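PDB 7LQX: glycosyl hydrolase BlGH5_18 from Bifidobacterium longum subsp. infantis, which probably hydrolyses glycosidic bonds in host N-glycans, as a family 5, subfamily 18 glycoside hydrolase of an N-glycan degradation pathway in a gut bacterium. Local coordinates for residues 35-38 and 39-42; 43-46 and 47-50; 253-256 and 257-261. All coordinates share one frame; numbering follows the deposited sequence. Where two conformers were deposited one is given.

Contact 1. Residues 35-38 and 39-42. With EDO (1,2-ethanediol), chain B.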
loop_
_atom_site.group_PDB
_atom_site.type_symbol
_atom_site.label_atom_id
_atom_site.label_comp_id
_atom_site.label_asym_id
_atom_site.label_seq_id
_atom_site.Cartn_x
_atom_site.Cartn_y
_atom_site.Cartn_z
ATOM N N GLY A 35 18.644 1.766 0.472
ATOM C CA GLY A 35 17.231 1.717 0.198
ATOM C C GLY A 35 16.297 2.078 1.337
ATOM O O GLY A 35 15.081 2.002 1.147
ATOM N N TRP A 36 16.807 2.479 2.495
ATOM C CA TRP A 36 15.912 2.792 3.610
ATOM C C TRP A 36 15.033 1.561 3.851
ATOM O O TRP A 36 15.479 0.431 3.675
ATOM C CB TRP A 36 15.179 4.088 3.319
ATOM C CG TRP A 36 14.398 4.695 4.465
ATOM C CD1 TRP A 36 14.903 5.246 5.610
ATOM C CD2 TRP A 36 12.971 4.833 4.553
ATOM N NE1 TRP A 36 13.879 5.717 6.401
ATOM C CE2 TRP A 36 12.685 5.467 5.777
ATOM C CE3 TRP A 36 11.913 4.466 3.725
ATOM C CZ2 TRP A 36 11.379 5.757 6.182
ATOM C CZ3 TRP A 36 10.609 4.751 4.130
ATOM C CH2 TRP A 36 10.359 5.396 5.347
ATOM N N PHE A 37 13.776 1.748 4.250
ATOM C CA PHE A 37 12.888 0.591 4.424
ATOM C C PHE A 37 12.343 0.052 3.116
ATOM O O PHE A 37 11.573 -0.913 3.136
ATOM C CB PHE A 37 11.801 0.909 5.443
ATOM C CG PHE A 37 12.371 1.293 6.770
ATOM C CD1 PHE A 37 13.137 0.389 7.486
ATOM C CD2 PHE A 37 12.204 2.563 7.273
ATOM C CE1 PHE A 37 13.699 0.749 8.699
ATOM C CE2 PHE A 37 12.766 2.927 8.483
ATOM C CZ PHE A 37 13.511 2.013 9.194
ATOM N N HIS A 38 12.756 0.618 1.989
ATOM C CA HIS A 38 12.569 -0.032 0.698
ATOM C C HIS A 38 13.619 -1.109 0.449
ATOM O O HIS A 38 13.507 -1.850 -0.533
ATOM C CB HIS A 38 12.541 1.031 -0.404
ATOM C CG HIS A 38 11.693 2.216 -0.056
ATOM N ND1 HIS A 38 10.393 2.089 0.386
ATOM C CD2 HIS A 38 11.970 3.542 -0.031
ATOM C CE1 HIS A 38 9.897 3.288 0.640
ATOM N NE2 HIS A 38 10.833 4.187 0.393
ATOM N N PHE A 39 14.608 -1.217 1.345
ATOM C CA PHE A 39 15.589 -2.297 1.313
ATOM C C PHE A 39 14.929 -3.648 1.091
ATOM O O PHE A 39 15.451 -4.496 0.363
ATOM C CB PHE A 39 16.330 -2.298 2.662
ATOM C CG PHE A 39 17.212 -3.503 2.887
ATOM C CD1 PHE A 39 16.688 -4.677 3.402
ATOM C CD2 PHE A 39 18.557 -3.466 2.564
ATOM C CE1 PHE A 39 17.487 -5.792 3.589
ATOM C CE2 PHE A 39 19.365 -4.578 2.759
ATOM C CZ PHE A 39 18.821 -5.745 3.275
ATOM N N TRP A 40 13.798 -3.883 1.754
ATOM C CA TRP A 40 13.208 -5.212 1.763
ATOM C C TRP A 40 12.770 -5.679 0.385
ATOM O O TRP A 40 12.599 -6.886 0.177
ATOM C CB TRP A 40 12.000 -5.204 2.686
ATOM C CG TRP A 40 12.297 -4.831 4.099
ATOM C CD1 TRP A 40 11.936 -3.682 4.734
ATOM C CD2 TRP A 40 13.006 -5.617 5.066
ATOM N NE1 TRP A 40 12.365 -3.703 6.041
ATOM C CE2 TRP A 40 13.036 -4.875 6.266
ATOM C CE3 TRP A 40 13.617 -6.874 5.035
ATOM C CZ2 TRP A 40 13.640 -5.353 7.429
ATOM C CZ3 TRP A 40 14.225 -7.342 6.191
ATOM C CH2 TRP A 40 14.231 -6.580 7.369
ATOM N N LEU A 41 12.552 -4.751 -0.550
ATOM C CA LEU A 41 12.163 -5.110 -1.906
ATOM C C LEU A 41 13.343 -5.591 -2.741
ATOM O O LEU A 41 13.129 -6.198 -3.794
ATOM C CB LEU A 41 11.491 -3.914 -2.577
ATOM C CG LEU A 41 10.135 -3.523 -1.993
ATOM C CD1 LEU A 41 9.681 -2.169 -2.534
ATOM C CD2 LEU A 41 9.084 -4.573 -2.270
ATOM N N ASP A 42 14.574 -5.342 -2.297
ATOM C CA ASP A 42 15.770 -5.780 -3.009
ATOM C C ASP A 42 16.925 -5.849 -2.018
ATOM O O ASP A 42 17.803 -4.979 -2.023
ATOM C CB ASP A 42 16.091 -4.806 -4.141
ATOM C CG ASP A 42 17.315 -5.212 -4.943
ATOM O OD1 ASP A 42 17.671 -6.410 -4.962
ATOM O OD2 ASP A 42 17.921 -4.320 -5.565
HETATM C C1 EDO B . 16.091 -1.241 -2.950
HETATM O O1 EDO B . 16.530 0.091 -2.680
HETATM C C2 EDO B . 14.821 -1.213 -3.792
HETATM O O2 EDO B . 13.816 -0.419 -3.148
#
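Phe39 N donates to Trp36 O at 3.0 Å and Leu41 N to His38 O at 3.1 Å, two i to i+3 bonds of a 3-10 turn that carries residues 37-41. Across the turn the side chains meet mainly backbone. With CG anti to the carbonyl carbon and beside the backbone N (chi1 -59°), the Trp40 indole swings back so that its CD1 edge meets Phe37 O, 3.2 Å from CD1 and near the ring plane; NE1 is taken by Phe66 O. Replacing Trp40 by an alanine removes the indole N-H, which would probably leave Phe66 O without this donor and open a gap against Met90 and Tyr71. Phe39 presses CB to 3.0 Å from Trp36 O, while its ring leads away to Trp45. Within 35-38, Phe37 CD2 sits 3.3 Å above the plane of the Trp36 indole, over its centre, and Trp36 CE3 lies over one face of the His38 imidazole. His38 O also accepts from O2 of the ethanediol at 3.0 Å, a molecule probably from the crystallisation liquor that is bonded as well to Trp78 of the second subunit. Gly35 runs at phi 103°, where a CB would be jammed against the preceding carbonyl O, which by itself calls for glycine; its bare CA also lets the diol come close. This is an aromatic-rich 3-10 turn in the loop after strand 25-29, ahead of the first long helix of a GH5 (β/α)8 barrel.

Contact 2. Residues 43-46 and 47-50; sequences PDWP and SVKE
Asp44 and Ser47 hold each other at the start of helix 45-57, where Asp44 is the N-cap. Ser47 N donates to Asp44 OD1 at 3.0 Å, meeting it from above the carboxylate plane, 57° out of it. The carboxylate reaches the amide because CG stands anti to the backbone N of Asp44 (chi1 175°). In return Ser47 OG gives its hydrogen to Asp44 O at 2.6 Å, a short bond made possible by a chi1 of 78° that tucks the hydroxyl between backbone N and carbonyl carbon. Weaker bonds from Ser47 N and Val48 N converge on the same carbonyl oxygen, so Asp44 grips the first turn through both backbone and side chain. The negative carboxylate beside the helix N-terminus would probably also be favoured by the helix dipole.

The packed side continues with Trp45 and Val48, which lie alongside one another and point the same way; the CE3 corner of the indole rests 3.8 Å from Val48 CG2. Pro43 CB covers one face of that indole, 3.3 Å above its plane and toward the rim.

The other side is looser. Pro46 and Lys49 are exposed, and there the link is chiefly backbone: Lys49 N to Trp45 O and Glu50 N to Pro46 O, both 3.0 Å, are regular helical bonds. Lys49 CB lies 3.6 Å from Pro46 O, whereas Glu50 bends away to salt bridges with Arg53 and Arg54.

Helix 45-57 connects strands 25-29 and 62-65 in a beta-alpha-beta unit, and at this end Trp45 lies against helix 81-96, meeting Asp86 and Ile93 and making a cation-pi contact with Arg89.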
loop_
_atom_site.group_PDB
_atom_site.type_symbol
_atom_site.label_atom_id
_atom_site.label_comp_id
_atom_site.label_asym_id
_atom_site.label_seq_id
_atom_site.Cartn_x
_atom_site.Cartn_y
_atom_site.Cartn_z
ATOM N N PRO A 43 16.951 -6.853 -1.145
ATOM C CA PRO A 43 17.971 -6.878 -0.087
ATOM C C PRO A 43 19.390 -6.953 -0.637
ATOM O O PRO A 43 19.694 -7.751 -1.524
ATOM C CB PRO A 43 17.611 -8.130 0.724
ATOM C CG PRO A 43 16.135 -8.324 0.472
ATOM C CD PRO A 43 15.942 -7.915 -0.967
ATOM N N ASP A 44 20.260 -6.107 -0.093
ATOM C CA ASP A 44 21.701 -6.114 -0.366
ATOM C C ASP A 44 22.342 -6.523 0.956
ATOM O O ASP A 44 22.532 -5.691 1.848
ATOM C CB ASP A 44 22.140 -4.730 -0.832
ATOM C CG ASP A 44 23.646 -4.605 -1.036
ATOM O OD1 ASP A 44 24.428 -5.422 -0.506
ATOM O OD2 ASP A 44 24.050 -3.647 -1.726
ATOM N N TRP A 45 22.643 -7.806 1.096
ATOM C CA TRP A 45 23.071 -8.313 2.396
ATOM C C TRP A 45 24.479 -7.857 2.751
ATOM O O TRP A 45 24.724 -7.536 3.916
ATOM C CB TRP A 45 22.894 -9.831 2.501
ATOM C CG TRP A 45 21.439 -10.183 2.495
ATOM C CD1 TRP A 45 20.772 -10.904 1.557
ATOM C CD2 TRP A 45 20.461 -9.776 3.461
ATOM N NE1 TRP A 45 19.441 -10.988 1.883
ATOM C CE2 TRP A 45 19.224 -10.302 3.047
ATOM C CE3 TRP A 45 20.518 -9.031 4.638
ATOM C CZ2 TRP A 45 18.054 -10.106 3.770
ATOM C CZ3 TRP A 45 19.359 -8.834 5.347
ATOM C CH2 TRP A 45 18.143 -9.368 4.914
ATOM N N PRO A 46 25.426 -7.796 1.807
ATOM C CA PRO A 46 26.723 -7.179 2.146
ATOM C C PRO A 46 26.584 -5.778 2.721
ATOM O O PRO A 46 27.335 -5.406 3.631
ATOM C CB PRO A 46 27.487 -7.209 0.814
ATOM C CG PRO A 46 26.921 -8.393 0.109
ATOM C CD PRO A 46 25.442 -8.383 0.454
ATOM N N SER A 47 25.615 -4.995 2.240
ATOM C CA SER A 47 25.444 -3.649 2.774
ATOM C C SER A 47 24.945 -3.679 4.213
ATOM O O SER A 47 25.284 -2.783 4.992
ATOM C CB SER A 47 24.522 -2.811 1.883
ATOM O OG SER A 47 23.152 -3.126 2.062
ATOM N N VAL A 48 24.150 -4.689 4.586
ATOM C CA VAL A 48 23.697 -4.807 5.971
ATOM C C VAL A 48 24.857 -5.190 6.876
ATOM O O VAL A 48 25.000 -4.661 7.987
ATOM C CB VAL A 48 22.545 -5.817 6.083
ATOM C CG1 VAL A 48 22.134 -5.975 7.545
ATOM C CG2 VAL A 48 21.374 -5.372 5.249
ATOM N N LYS A 49 25.691 -6.132 6.433
ATOM C CA LYS A 49 26.876 -6.486 7.203
ATOM C C LYS A 49 27.732 -5.252 7.467
ATOM O O LYS A 49 28.199 -5.031 8.589
ATOM C CB LYS A 49 27.687 -7.555 6.472
ATOM C CG LYS A 49 28.885 -8.051 7.270
ATOM C CD LYS A 49 29.604 -9.182 6.553
ATOM C CE LYS A 49 30.837 -9.630 7.325
ATOM N NZ LYS A 49 31.598 -10.678 6.593
ATOM N N GLU A 50 27.943 -4.429 6.434
ATOM C CA GLU A 50 28.760 -3.235 6.604
ATOM C C GLU A 50 28.073 -2.223 7.514
ATOM O O GLU A 50 28.720 -1.636 8.391
ATOM C CB GLU A 50 29.082 -2.613 5.249
ATOM C CG GLU A 50 29.993 -1.408 5.353
ATOM C CD GLU A 50 31.363 -1.736 5.920
ATOM O OE1 GLU A 50 31.706 -2.934 6.070
ATOM O OE2 GLU A 50 32.108 -0.782 6.222
#

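Contact 3. Residues 253-256 and 257-261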
loop_
_atom_site.group_PDB
_atom_site.type_symbol
_atom_site.label_atom_id
_atom_site.label_comp_id
_atom_site.label_asym_id
_atom_site.label_seq_id
_atom_site.Cartn_x
_atom_site.Cartn_y
_atom_site.Cartn_z
ATOM N N HIS A 253 13.208 16.921 27.724
ATOM C CA HIS A 253 11.948 16.314 27.310
ATOM C C HIS A 253 11.954 14.799 27.480
ATOM O O HIS A 253 10.941 14.210 27.878
ATOM C CB HIS A 253 11.604 16.695 25.867
ATOM C CG HIS A 253 10.247 16.229 25.440
ATOM N ND1 HIS A 253 10.036 15.011 24.828
ATOM C CD2 HIS A 253 9.026 16.794 25.582
ATOM C CE1 HIS A 253 8.745 14.853 24.604
ATOM N NE2 HIS A 253 8.109 15.919 25.049
ATOM N N ALA A 254 13.068 14.139 27.147
ATOM C CA ALA A 254 13.098 12.681 27.241
ATOM C C ALA A 254 13.014 12.231 28.694
ATOM O O ALA A 254 12.276 11.295 29.020
ATOM C CB ALA A 254 14.354 12.119 26.572
ATOM N N LEU A 255 13.766 12.892 29.580
ATOM C CA LEU A 255 13.650 12.619 31.007
ATOM C C LEU A 255 12.223 12.818 31.487
ATOM O O LEU A 255 11.698 12.017 32.274
ATOM C CB LEU A 255 14.588 13.550 31.777
ATOM C CG LEU A 255 14.456 13.509 33.301
ATOM C CD1 LEU A 255 14.720 12.116 33.847
ATOM C CD2 LEU A 255 15.395 14.520 33.952
ATOM N N TYR A 256 11.586 13.902 31.041
ATOM C CA TYR A 256 10.222 14.183 31.464
ATOM C C TYR A 256 9.283 13.047 31.095
ATOM O O TYR A 256 8.494 12.593 31.927
ATOM C CB TYR A 256 9.737 15.491 30.844
ATOM C CG TYR A 256 8.259 15.724 31.073
ATOM C CD1 TYR A 256 7.773 16.009 32.342
ATOM C CD2 TYR A 256 7.355 15.623 30.034
ATOM C CE1 TYR A 256 6.437 16.212 32.562
ATOM C CE2 TYR A 256 6.005 15.832 30.242
ATOM C CZ TYR A 256 5.553 16.121 31.518
ATOM O OH TYR A 256 4.214 16.333 31.749
ATOM N N LEU A 257 9.334 12.578 29.848
ATOM C CA LEU A 257 8.449 11.489 29.460
ATOM C C LEU A 257 8.736 10.234 30.271
ATOM O O LEU A 257 7.816 9.491 30.633
ATOM C CB LEU A 257 8.568 11.200 27.966
ATOM C CG LEU A 257 7.755 12.133 27.073
ATOM C CD1 LEU A 257 7.816 11.695 25.610
ATOM C CD2 LEU A 257 6.297 12.241 27.531
ATOM N N ALA A 258 10.006 9.964 30.552
ATOM C CA ALA A 258 10.330 8.800 31.368
ATOM C C ALA A 258 9.694 8.911 32.752
ATOM O O ALA A 258 9.064 7.964 33.237
ATOM C CB ALA A 258 11.845 8.637 31.476
ATOM N N GLU A 259 9.831 10.074 33.394
ATOM C CA GLU A 259 9.244 10.262 34.719
ATOM C C GLU A 259 7.722 10.262 34.660
ATOM O O GLU A 259 7.062 9.719 35.552
ATOM C CB GLU A 259 9.750 11.560 35.344
ATOM C CG GLU A 259 11.238 11.552 35.677
ATOM C CD GLU A 259 11.643 10.405 36.590
ATOM O OE1 GLU A 259 10.796 9.911 37.364
ATOM O OE2 GLU A 259 12.814 9.996 36.535
ATOM N N LEU A 260 7.145 10.871 33.624
ATOM C CA LEU A 260 5.697 10.850 33.469
ATOM C C LEU A 260 5.194 9.418 33.408
ATOM O O LEU A 260 4.196 9.071 34.050
ATOM C CB LEU A 260 5.311 11.633 32.215
ATOM C CG LEU A 260 3.823 11.726 31.903
ATOM C CD1 LEU A 260 3.053 12.441 32.988
ATOM C CD2 LEU A 260 3.641 12.445 30.568
ATOM N N SER A 261 5.877 8.561 32.651
ATOM C CA SER A 261 5.419 7.184 32.530
ATOM C C SER A 261 5.452 6.468 33.871
ATOM O O SER A 261 4.572 5.654 34.160
ATOM C CB SER A 261 6.246 6.449 31.473
ATOM O OG SER A 261 7.542 6.081 31.922
#
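His253 begins the run: its O accepts from Leu257 N at 3.0 Å, while CE1 of its imidazole comes within 3.4 Å of Leu257 CD1, the two side chains crossing at a slant. With CG anti to the backbone N (chi1 -173°), the ring lies alongside the next turn, and ND1 is hydrogen-bonded to Ser233. Ala254 contributes its O to Ala258 N at 3.0 Å, and its methyl touches Ser233 of strand 229-233. Leu255 O accepts from Glu259 N at 2.9 Å, and the two side chains lie side by side, Leu255 CD1 being 3.9 Å from Glu259 OE2; Glu259 is bent at chi2 (-56°) and uses OE1 for Arg262 and Thr404, so a buried carboxylate keeps polar partners. Tyr256 O takes Leu260 N at 2.8 Å. Its ring reaches Leu260 CD2 with CE2, 4.1 Å away, and its hydroxyl is bonded to Cys383 O. Phe390 and Trp393 meet the same ring edge-to-face. The four i to i+4 bonds run on from a kink at 254-255, in an alpha-helix of the (β/α)8 barrel, buried between strand 229-233 and helix 388-399.

In the fold
Contacts 1 and 2 are consecutive along the chain, with centres 11 Å apart, and they touch through Phe39, whose CZ lies 3.2 Å from Val48 CG2 and 3.8 Å from Trp45 CZ3. The turn and the helix start are therefore packed together through the Phe39 ring within the first beta-alpha unit of the barrel. Contact 3 lies on the opposite side of the chain's centre, 33 Å from contact 1 and 36 Å from contact 2 between centres, against the strand 229-233 part of the sheet. The ethanediol belongs to contact 1 alone and marks the boundary with the second subunit, which reaches neither contact 2 nor contact 3.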